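Local structure of copper-containing nitrite reductase (Thermus scotoductus, 6HBE) at residues V311-P319 and H431-R439; V367-V378 and L408-T419. The protein probably catalyses the one-electron reduction of nitrite to nitric oxide with electrons from cytochrome c, as a copper-containing homotrimer. All coordinates share one frame; numbering follows the deposited sequence.

Contact 1. Residues V311-P319 and H431-R439; sequences VDPYGLASP and HPYMKGIIR. With CU (copper (II) ion), chain L.
The ring of Tyr433 drives its edge into one face of the Tyr314 ring, a T-shaped pair with centroids 5.0 Å apart and planes at 72°. Atoms CD1 and CE1 of Tyr433 do the touching, CD1 lying 3.7 Å from Tyr314 CG, off the middle of the ring; Pro313 CG sits over the opposite face, so the Tyr314 ring is sandwiched. Tyr433 reaches across because its CG stands between backbone N and carbonyl carbon (chi1 58°). Both phenol ends are held outside the pair, Tyr314 OH by the carbonyl of Ala124 and Tyr433 OH by Glu385 and Asn356. Beside the rings the backbones close up: Tyr314 O accepts a weak hydrogen bond from Lys435 N at 3.3 Å and a CA-H...O contact from Met434. A water lies within hydrogen-bonding distance of Tyr314 O and Lys435 O, and another joins Asp312 OD2 to Tyr433 O.

Toward Leu316 the contact turns to aliphatic packing among partly exposed side chains. Leu316 CD1 lies 3.7 Å from Lys435 CD and 3.8 Å from Ile437 CD1, with the leucine crossing both chains at about a right angle, while the ammonium end of Lys435 leads away.

The type I turn from His431 to Met434 carries two ligands of a copper ion, His431 ND1 at 2.0 Å and Met434 SD at 3.0 Å; His390 and Cys428 complete the site. This Cys-His-Met ligand loop running into a strand is the signature of a type 1 copper site in a cupredoxin domain, with residues 311-319, which follow strand 309-311, packed against its end.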
loop_
_atom_site.group_PDB
_atom_site.type_symbol
_atom_site.label_atom_id
_atom_site.label_comp_id
_atom_site.label_asym_id
_atom_site.label_seq_id
_atom_site.Cartn_x
_atom_site.Cartn_y
_atom_site.Cartn_z
ATOM N N VAL C 311 9.357 2.310 -20.901
ATOM C CA VAL C 311 8.683 2.860 -19.727
ATOM C C VAL C 311 9.330 4.226 -19.451
ATOM O O VAL C 311 10.557 4.341 -19.517
ATOM C CB VAL C 311 8.889 1.934 -18.497
ATOM C CG1 VAL C 311 8.156 2.483 -17.272
ATOM C CG2 VAL C 311 8.446 0.496 -18.808
ATOM N N ASP C 312 8.509 5.246 -19.178
ATOM C CA ASP C 312 9.000 6.573 -18.822
ATOM C C ASP C 312 8.007 7.261 -17.886
ATOM O O ASP C 312 6.958 7.692 -18.332
ATOM C CB ASP C 312 9.212 7.411 -20.102
ATOM C CG ASP C 312 9.813 8.792 -19.827
ATOM O OD1 ASP C 312 9.976 9.246 -18.656
ATOM O OD2 ASP C 312 10.182 9.433 -20.813
ATOM N N PRO C 313 8.344 7.389 -16.588
ATOM C CA PRO C 313 7.336 7.960 -15.708
ATOM C C PRO C 313 6.948 9.414 -16.047
ATOM O O PRO C 313 5.768 9.765 -15.936
ATOM C CB PRO C 313 7.993 7.871 -14.325
ATOM C CG PRO C 313 9.452 7.787 -14.591
ATOM C CD PRO C 313 9.585 7.046 -15.862
ATOM N N TYR C 314 7.925 10.203 -16.489
ATOM C CA TYR C 314 7.759 11.640 -16.746
ATOM C C TYR C 314 7.220 12.010 -18.152
ATOM O O TYR C 314 6.595 13.054 -18.317
ATOM C CB TYR C 314 9.082 12.323 -16.595
ATOM C CG TYR C 314 9.891 11.973 -15.342
ATOM C CD1 TYR C 314 9.415 12.245 -14.073
ATOM C CD2 TYR C 314 11.137 11.364 -15.454
ATOM C CE1 TYR C 314 10.177 11.954 -12.954
ATOM C CE2 TYR C 314 11.903 11.085 -14.342
ATOM C CZ TYR C 314 11.427 11.372 -13.109
ATOM O OH TYR C 314 12.215 11.086 -12.010
ATOM N N GLY C 315 7.481 11.174 -19.144
ATOM C CA GLY C 315 7.306 11.533 -20.571
ATOM C C GLY C 315 6.536 10.504 -21.351
ATOM O O GLY C 315 5.733 9.764 -20.785
ATOM N N LEU C 316 6.765 10.460 -22.666
ATOM C CA LEU C 316 6.022 9.573 -23.545
ATOM C C LEU C 316 6.592 8.143 -23.460
ATOM O O LEU C 316 7.805 7.937 -23.507
ATOM C CB LEU C 316 6.078 10.088 -24.993
ATOM C CG LEU C 316 5.564 11.519 -25.232
ATOM C CD1 LEU C 316 5.715 11.883 -26.714
ATOM C CD2 LEU C 316 4.114 11.704 -24.794
ATOM N N ALA C 317 5.709 7.161 -23.353
ATOM C CA ALA C 317 6.105 5.752 -23.285
ATOM C C ALA C 317 5.667 5.023 -24.541
ATOM O O ALA C 317 4.844 5.561 -25.281
ATOM C CB ALA C 317 5.477 5.120 -22.057
ATOM N N SER C 318 6.198 3.807 -24.760
ATOM C CA SER C 318 5.847 2.940 -25.913
ATOM C C SER C 318 5.447 1.514 -25.514
ATOM O O SER C 318 6.078 0.953 -24.608
ATOM C CB SER C 318 7.046 2.800 -26.862
ATOM O OG SER C 318 7.468 4.080 -27.243
ATOM N N PRO C 319 4.494 0.888 -26.211
ATOM C CA PRO C 319 3.741 1.486 -27.327
ATOM C C PRO C 319 2.791 2.587 -26.850
ATOM O O PRO C 319 2.259 2.503 -25.744
ATOM C CB PRO C 319 2.957 0.307 -27.907
ATOM C CG PRO C 319 2.877 -0.716 -26.799
ATOM C CD PRO C 319 4.073 -0.496 -25.921
ATOM N N HIS C 431 10.188 21.927 -16.075
ATOM C CA HIS C 431 10.741 20.564 -16.105
ATOM C C HIS C 431 10.620 20.010 -17.535
ATOM O O HIS C 431 9.661 19.301 -17.866
ATOM C CB HIS C 431 9.964 19.660 -15.111
ATOM C CG HIS C 431 9.743 20.277 -13.762
ATOM N ND1 HIS C 431 8.540 20.844 -13.377
ATOM C CD2 HIS C 431 10.577 20.410 -12.706
ATOM C CE1 HIS C 431 8.645 21.287 -12.139
ATOM N NE2 HIS C 431 9.873 21.048 -11.713
ATOM N N PRO C 432 11.603 20.325 -18.412
ATOM C CA PRO C 432 11.399 20.072 -19.860
ATOM C C PRO C 432 11.316 18.604 -20.308
ATOM O O PRO C 432 10.888 18.345 -21.421
ATOM C CB PRO C 432 12.573 20.807 -20.539
ATOM C CG PRO C 432 13.517 21.207 -19.445
ATOM C CD PRO C 432 12.921 20.906 -18.100
ATOM N N TYR C 433 11.714 17.686 -19.427
ATOM C CA TYR C 433 11.551 16.220 -19.595
ATOM C C TYR C 433 10.103 15.712 -19.358
ATOM O O TYR C 433 9.784 14.586 -19.733
ATOM C CB TYR C 433 12.560 15.452 -18.704
ATOM C CG TYR C 433 12.441 15.786 -17.241
ATOM C CD1 TYR C 433 11.539 15.107 -16.414
ATOM C CD2 TYR C 433 13.202 16.805 -16.678
ATOM C CE1 TYR C 433 11.416 15.446 -15.066
ATOM C CE2 TYR C 433 13.068 17.152 -15.366
ATOM C CZ TYR C 433 12.176 16.469 -14.547
ATOM O OH TYR C 433 12.075 16.867 -13.224
ATOM N N MET C 434 9.231 16.529 -18.760
ATOM C CA MET C 434 7.779 16.234 -18.734
ATOM C C MET C 434 7.185 16.454 -20.099
ATOM O O MET C 434 7.323 17.553 -20.656
ATOM C CB MET C 434 7.023 17.179 -17.816
ATOM C CG MET C 434 7.329 17.000 -16.356
ATOM S SD MET C 434 6.427 18.137 -15.274
ATOM C CE MET C 434 4.736 17.858 -15.679
ATOM N N LYS C 435 6.479 15.463 -20.619
ATOM C CA LYS C 435 5.960 15.546 -21.989
ATOM C C LYS C 435 4.622 14.855 -22.163
ATOM O O LYS C 435 4.388 13.766 -21.621
ATOM C CB LYS C 435 6.976 14.954 -22.988
ATOM C CG LYS C 435 6.590 15.160 -24.463
ATOM C CD LYS C 435 7.671 14.715 -25.451
ATOM C CE LYS C 435 8.871 15.649 -25.457
ATOM N NZ LYS C 435 9.867 15.240 -26.486
ATOM N N GLY C 436 3.757 15.478 -22.963
ATOM C CA GLY C 436 2.446 14.935 -23.298
ATOM C C GLY C 436 1.996 15.305 -24.702
ATOM O O GLY C 436 2.654 16.119 -25.375
ATOM N N ILE C 437 0.875 14.714 -25.113
ATOM C CA ILE C 437 0.271 14.909 -26.459
ATOM C C ILE C 437 -1.218 15.159 -26.339
ATOM O O ILE C 437 -1.918 14.476 -25.557
ATOM C CB ILE C 437 0.506 13.681 -27.375
ATOM C CG1 ILE C 437 1.985 13.574 -27.785
ATOM C CG2 ILE C 437 -0.374 13.729 -28.621
ATOM C CD1 ILE C 437 2.387 12.261 -28.411
ATOM N N ILE C 438 -1.735 16.113 -27.130
ATOM C CA ILE C 438 -3.175 16.227 -27.377
ATOM C C ILE C 438 -3.427 16.170 -28.891
ATOM O O ILE C 438 -2.732 16.859 -29.662
ATOM C CB ILE C 438 -3.771 17.546 -26.807
ATOM C CG1 ILE C 438 -3.776 17.526 -25.277
ATOM C CG2 ILE C 438 -5.206 17.769 -27.302
ATOM C CD1 ILE C 438 -4.065 18.868 -24.646
ATOM N N ARG C 439 -4.389 15.347 -29.299
ATOM C CA ARG C 439 -4.861 15.285 -30.680
ATOM C C ARG C 439 -6.337 15.590 -30.689
ATOM O O ARG C 439 -7.065 15.111 -29.829
ATOM C CB ARG C 439 -4.656 13.915 -31.290
ATOM C CG ARG C 439 -3.246 13.388 -31.150
ATOM C CD ARG C 439 -3.029 12.169 -32.024
ATOM N NE ARG C 439 -1.646 11.686 -31.916
ATOM C CZ ARG C 439 -1.221 10.630 -31.201
ATOM N NH1 ARG C 439 -2.055 9.855 -30.516
ATOM N NH2 ARG C 439 0.075 10.327 -31.197
HETATM CU CU CU L . 6.832 20.981 -14.420
HETATM O O HOH W 1 11.261 12.200 -20.284
HETATM O O HOH W 2 3.777 12.573 -19.045
#

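Contact 2. Residues V367-V378 and L408-T419; sequences VGTTVEFVNEDV and LGHGERYRITFT
At the apolar centre Val371 CG2 lies 3.9 Å from Phe418 CE2 at the ring's edge; on the same face Ile416 CD1 reaches the edge of the Phe373 ring at 4.2 Å. Strands 370-375 and 413-417 run antiparallel, paired by backbone bonds of Val371 with Ile416 and Phe373 with Tyr414. At the strand's end, Asn375 ND2 bonds Leu408 O (2.9 Å) from above the carbonyl plane, while its OD1 closes an Asx turn onto Asp377 N. His410 ND1 bonds to Asp377 O, and its NE2 to Tyr177 of the third subunit.

The other face is mostly polar, with Val374 CG2 over the Arg413 guanidinium. Glu372, extended with CG anti to its backbone N (chi1 179°), lies between two arginines: Arg413 NH1 meets OE1 at 2.9 Å from above one side of the carboxylate plane, and Arg415 grips OE2 side-on through NE (2.9 Å) and NH2 (3.3 Å) from above the other. A glutamine in its place would probably leave both guanidinium groups without their shared countercharge. Thr370 and Thr417 join hydroxyls at 2.8 Å.

Strand 349-353 flanks 370-375 on its other edge, strand 362-366 packs on Val371 and Phe418, 435-443 on Phe418, and Glu322 of the third subunit takes Arg413 NH2.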
loop_
_atom_site.group_PDB
_atom_site.type_symbol
_atom_site.label_atom_id
_atom_site.label_comp_id
_atom_site.label_asym_id
_atom_site.label_seq_id
_atom_site.Cartn_x
_atom_site.Cartn_y
_atom_site.Cartn_z
ATOM N N VAL C 367 -13.483 17.797 -31.796
ATOM C CA VAL C 367 -13.625 19.258 -31.874
ATOM C C VAL C 367 -14.806 19.762 -31.038
ATOM O O VAL C 367 -15.862 19.102 -30.965
ATOM C CB VAL C 367 -13.767 19.775 -33.343
ATOM C CG1 VAL C 367 -12.448 19.612 -34.104
ATOM C CG2 VAL C 367 -14.912 19.086 -34.088
ATOM N N GLY C 368 -14.617 20.922 -30.403
ATOM C CA GLY C 368 -15.614 21.498 -29.497
ATOM C C GLY C 368 -15.343 21.219 -28.018
ATOM O O GLY C 368 -15.978 21.824 -27.142
ATOM N N THR C 369 -14.398 20.321 -27.727
ATOM C CA THR C 369 -14.164 19.862 -26.346
ATOM C C THR C 369 -13.276 20.830 -25.584
ATOM O O THR C 369 -12.330 21.401 -26.136
ATOM C CB THR C 369 -13.532 18.448 -26.343
ATOM O OG1 THR C 369 -14.438 17.532 -26.945
ATOM C CG2 THR C 369 -13.225 17.945 -24.894
ATOM N N THR C 370 -13.565 20.980 -24.296
ATOM C CA THR C 370 -12.768 21.792 -23.421
ATOM C C THR C 370 -11.919 20.869 -22.524
ATOM O O THR C 370 -12.459 19.991 -21.855
ATOM C CB THR C 370 -13.669 22.685 -22.550
ATOM O OG1 THR C 370 -14.371 23.624 -23.385
ATOM C CG2 THR C 370 -12.854 23.441 -21.528
ATOM N N VAL C 371 -10.617 21.129 -22.494
ATOM C CA VAL C 371 -9.664 20.455 -21.611
ATOM C C VAL C 371 -9.417 21.351 -20.407
ATOM O O VAL C 371 -9.217 22.563 -20.568
ATOM C CB VAL C 371 -8.317 20.234 -22.347
ATOM C CG1 VAL C 371 -7.209 19.723 -21.415
ATOM C CG2 VAL C 371 -8.527 19.280 -23.501
ATOM N N GLU C 372 -9.384 20.763 -19.209
ATOM C CA GLU C 372 -8.937 21.480 -18.021
ATOM C C GLU C 372 -7.662 20.831 -17.495
ATOM O O GLU C 372 -7.703 19.671 -17.050
ATOM C CB GLU C 372 -10.022 21.460 -16.929
ATOM C CG GLU C 372 -9.634 22.174 -15.625
ATOM C CD GLU C 372 -10.763 22.244 -14.606
ATOM O OE1 GLU C 372 -10.958 21.265 -13.834
ATOM O OE2 GLU C 372 -11.467 23.282 -14.563
ATOM N N PHE C 373 -6.554 21.574 -17.542
ATOM C CA PHE C 373 -5.325 21.216 -16.823
ATOM C C PHE C 373 -5.509 21.515 -15.324
ATOM O O PHE C 373 -6.004 22.608 -14.943
ATOM C CB PHE C 373 -4.103 21.993 -17.340
ATOM C CG PHE C 373 -3.561 21.488 -18.648
ATOM C CD1 PHE C 373 -2.636 20.453 -18.682
ATOM C CD2 PHE C 373 -3.987 22.035 -19.862
ATOM C CE1 PHE C 373 -2.131 19.974 -19.891
ATOM C CE2 PHE C 373 -3.487 21.555 -21.074
ATOM C CZ PHE C 373 -2.560 20.525 -21.101
ATOM N N VAL C 374 -5.150 20.551 -14.467
ATOM C CA VAL C 374 -5.157 20.789 -13.000
ATOM C C VAL C 374 -3.840 20.303 -12.410
ATOM O O VAL C 374 -3.376 19.228 -12.765
ATOM C CB VAL C 374 -6.390 20.116 -12.305
ATOM C CG1 VAL C 374 -6.421 18.599 -12.510
ATOM C CG2 VAL C 374 -6.413 20.432 -10.812
ATOM N N ASN C 375 -3.226 21.088 -11.527
ATOM C CA ASN C 375 -1.990 20.676 -10.894
ATOM C C ASN C 375 -2.281 19.927 -9.589
ATOM O O ASN C 375 -2.688 20.535 -8.605
ATOM C CB ASN C 375 -1.028 21.850 -10.646
ATOM C CG ASN C 375 0.376 21.386 -10.257
ATOM O OD1 ASN C 375 0.649 20.177 -10.161
ATOM N ND2 ASN C 375 1.265 22.325 -10.012
ATOM N N GLU C 376 -2.042 18.616 -9.603
ATOM C CA GLU C 376 -2.206 17.772 -8.401
ATOM C C GLU C 376 -0.921 17.694 -7.556
ATOM O O GLU C 376 -0.985 17.286 -6.389
ATOM C CB GLU C 376 -2.690 16.359 -8.770
ATOM C CG GLU C 376 -4.157 16.236 -9.168
ATOM C CD GLU C 376 -5.176 16.706 -8.098
ATOM O OE1 GLU C 376 -4.870 16.854 -6.879
ATOM O OE2 GLU C 376 -6.348 16.937 -8.468
ATOM N N ASP C 377 0.235 18.108 -8.083
ATOM C CA ASP C 377 1.430 18.169 -7.224
ATOM C C ASP C 377 1.174 19.231 -6.158
ATOM O O ASP C 377 0.489 20.233 -6.421
ATOM C CB ASP C 377 2.727 18.429 -8.016
ATOM C CG ASP C 377 3.355 17.145 -8.607
ATOM O OD1 ASP C 377 3.161 16.026 -8.050
ATOM O OD2 ASP C 377 4.061 17.248 -9.642
ATOM N N VAL C 378 1.685 18.982 -4.945
ATOM C CA VAL C 378 1.318 19.718 -3.737
ATOM C C VAL C 378 2.356 20.780 -3.332
ATOM O O VAL C 378 1.955 21.861 -2.896
ATOM C CB VAL C 378 1.044 18.735 -2.552
ATOM C CG1 VAL C 378 0.386 19.451 -1.370
ATOM C CG2 VAL C 378 0.125 17.628 -3.018
ATOM N N LEU C 408 0.965 26.861 -12.813
ATOM C CA LEU C 408 -0.100 26.525 -11.852
ATOM C C LEU C 408 0.511 26.002 -10.548
ATOM O O LEU C 408 1.395 25.119 -10.576
ATOM C CB LEU C 408 -0.999 25.460 -12.446
ATOM C CG LEU C 408 -1.691 25.792 -13.778
ATOM C CD1 LEU C 408 -2.553 24.615 -14.213
ATOM C CD2 LEU C 408 -2.545 27.060 -13.658
ATOM N N GLY C 409 0.061 26.581 -9.439
ATOM C CA GLY C 409 0.295 26.046 -8.080
ATOM C C GLY C 409 -0.691 24.906 -7.764
ATOM O O GLY C 409 -1.530 24.520 -8.601
ATOM N N HIS C 410 -0.637 24.389 -6.542
ATOM C CA HIS C 410 -1.461 23.229 -6.193
ATOM C C HIS C 410 -2.953 23.506 -6.299
ATOM O O HIS C 410 -3.438 24.489 -5.764
ATOM C CB HIS C 410 -1.187 22.751 -4.781
ATOM C CG HIS C 410 -2.083 21.627 -4.386
ATOM N ND1 HIS C 410 -2.063 20.413 -5.039
ATOM C CD2 HIS C 410 -3.087 21.554 -3.482
ATOM C CE1 HIS C 410 -2.988 19.625 -4.517
ATOM N NE2 HIS C 410 -3.624 20.295 -3.574
ATOM N N GLY C 411 -3.676 22.644 -6.988
ATOM C CA GLY C 411 -5.108 22.784 -7.102
ATOM C C GLY C 411 -5.568 23.930 -7.994
ATOM O O GLY C 411 -6.790 24.186 -8.029
ATOM N N GLU C 412 -4.631 24.612 -8.686
ATOM C CA GLU C 412 -4.991 25.657 -9.680
ATOM C C GLU C 412 -5.286 25.000 -11.000
ATOM O O GLU C 412 -4.799 23.897 -11.277
ATOM C CB GLU C 412 -3.917 26.734 -9.813
ATOM C CG GLU C 412 -3.769 27.532 -8.527
ATOM C CD GLU C 412 -2.771 28.676 -8.594
ATOM O OE1 GLU C 412 -1.858 28.669 -9.440
ATOM O OE2 GLU C 412 -2.874 29.583 -7.743
ATOM N N ARG C 413 -6.105 25.664 -11.820
ATOM C CA ARG C 413 -6.693 25.057 -13.028
ATOM C C ARG C 413 -6.605 25.999 -14.241
ATOM O O ARG C 413 -6.635 27.212 -14.082
ATOM C CB ARG C 413 -8.167 24.696 -12.798
ATOM C CG ARG C 413 -8.428 23.742 -11.627
ATOM C CD ARG C 413 -9.892 23.618 -11.222
ATOM N NE ARG C 413 -9.956 22.780 -10.025
ATOM C CZ ARG C 413 -10.039 21.447 -10.001
ATOM N NH1 ARG C 413 -10.158 20.723 -11.117
ATOM N NH2 ARG C 413 -10.024 20.833 -8.817
ATOM N N TYR C 414 -6.515 25.441 -15.443
ATOM C CA TYR C 414 -6.552 26.264 -16.676
ATOM C C TYR C 414 -7.280 25.524 -17.785
ATOM O O TYR C 414 -6.923 24.386 -18.094
ATOM C CB TYR C 414 -5.142 26.659 -17.121
ATOM C CG TYR C 414 -5.113 27.641 -18.291
ATOM C CD1 TYR C 414 -5.423 28.991 -18.104
ATOM C CD2 TYR C 414 -4.763 27.214 -19.568
ATOM C CE1 TYR C 414 -5.396 29.881 -19.175
ATOM C CE2 TYR C 414 -4.723 28.088 -20.639
ATOM C CZ TYR C 414 -5.045 29.412 -20.435
ATOM O OH TYR C 414 -5.003 30.255 -21.510
ATOM N N ARG C 415 -8.280 26.192 -18.390
ATOM C CA ARG C 415 -9.115 25.622 -19.445
ATOM C C ARG C 415 -8.770 26.135 -20.865
ATOM O O ARG C 415 -8.413 27.315 -21.064
ATOM C CB ARG C 415 -10.586 25.889 -19.148
ATOM C CG ARG C 415 -11.140 25.025 -18.035
ATOM C CD ARG C 415 -12.620 25.215 -17.797
ATOM N NE ARG C 415 -13.081 24.426 -16.639
ATOM C CZ ARG C 415 -14.358 24.230 -16.305
ATOM N NH1 ARG C 415 -15.347 24.754 -17.035
ATOM N NH2 ARG C 415 -14.661 23.502 -15.226
ATOM N N ILE C 416 -8.854 25.216 -21.821
ATOM C CA ILE C 416 -8.629 25.476 -23.248
ATOM C C ILE C 416 -9.706 24.742 -24.033
ATOM O O ILE C 416 -9.915 23.550 -23.829
ATOM C CB ILE C 416 -7.259 24.945 -23.721
ATOM C CG1 ILE C 416 -6.127 25.656 -22.996
ATOM C CG2 ILE C 416 -7.107 25.097 -25.231
ATOM C CD1 ILE C 416 -4.790 24.948 -23.147
ATOM N N THR C 417 -10.385 25.451 -24.932
ATOM C CA THR C 417 -11.382 24.837 -25.813
ATOM C C THR C 417 -10.776 24.701 -27.212
ATOM O O THR C 417 -10.291 25.703 -27.767
ATOM C CB THR C 417 -12.649 25.705 -25.871
ATOM O OG1 THR C 417 -13.141 25.910 -24.540
ATOM C CG2 THR C 417 -13.747 25.046 -26.721
ATOM N N PHE C 418 -10.794 23.481 -27.757
ATOM C CA PHE C 418 -10.234 23.165 -29.075
ATOM C C PHE C 418 -11.378 23.102 -30.118
ATOM O O PHE C 418 -12.318 22.327 -29.960
ATOM C CB PHE C 418 -9.439 21.832 -29.036
ATOM C CG PHE C 418 -8.168 21.908 -28.233
ATOM C CD1 PHE C 418 -6.991 22.353 -28.810
ATOM C CD2 PHE C 418 -8.152 21.533 -26.895
ATOM C CE1 PHE C 418 -5.818 22.438 -28.072
ATOM C CE2 PHE C 418 -6.990 21.624 -26.148
ATOM C CZ PHE C 418 -5.816 22.064 -26.736
ATOM N N THR C 419 -11.305 23.946 -31.151
ATOM C CA THR C 419 -12.381 24.057 -32.186
ATOM C C THR C 419 -12.051 23.466 -33.571
ATOM O O THR C 419 -12.951 23.303 -34.413
ATOM C CB THR C 419 -12.765 25.544 -32.417
ATOM O OG1 THR C 419 -11.628 26.256 -32.930
ATOM C CG2 THR C 419 -13.257 26.197 -31.104
#

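In the fold
Leaving strand 309-311, which belongs to a sheet of the N-terminal part, the chain passes through 311-319 and enters the C-terminal cupredoxin domain. There 367-378 meets 408-419, so contact 2 closes a loop of 29 intervening residues that holds the copper ligand His390. Only afterwards does the chain deliver Cys428 and 431-439, where contact 1 closes the far longer loop; contact 2 is thus nested inside it. The centres lie about 17 Å apart, yet they touch: Ile438 CD1 packs 4.2 Å from Phe373 CZ, joining the two sheets of the sandwich. Contact 1 lays 311-319 against the sheet of strand 435-443, contact 2 builds the border of the other, and Asp377 hydrogen-bonds His390 near the copper.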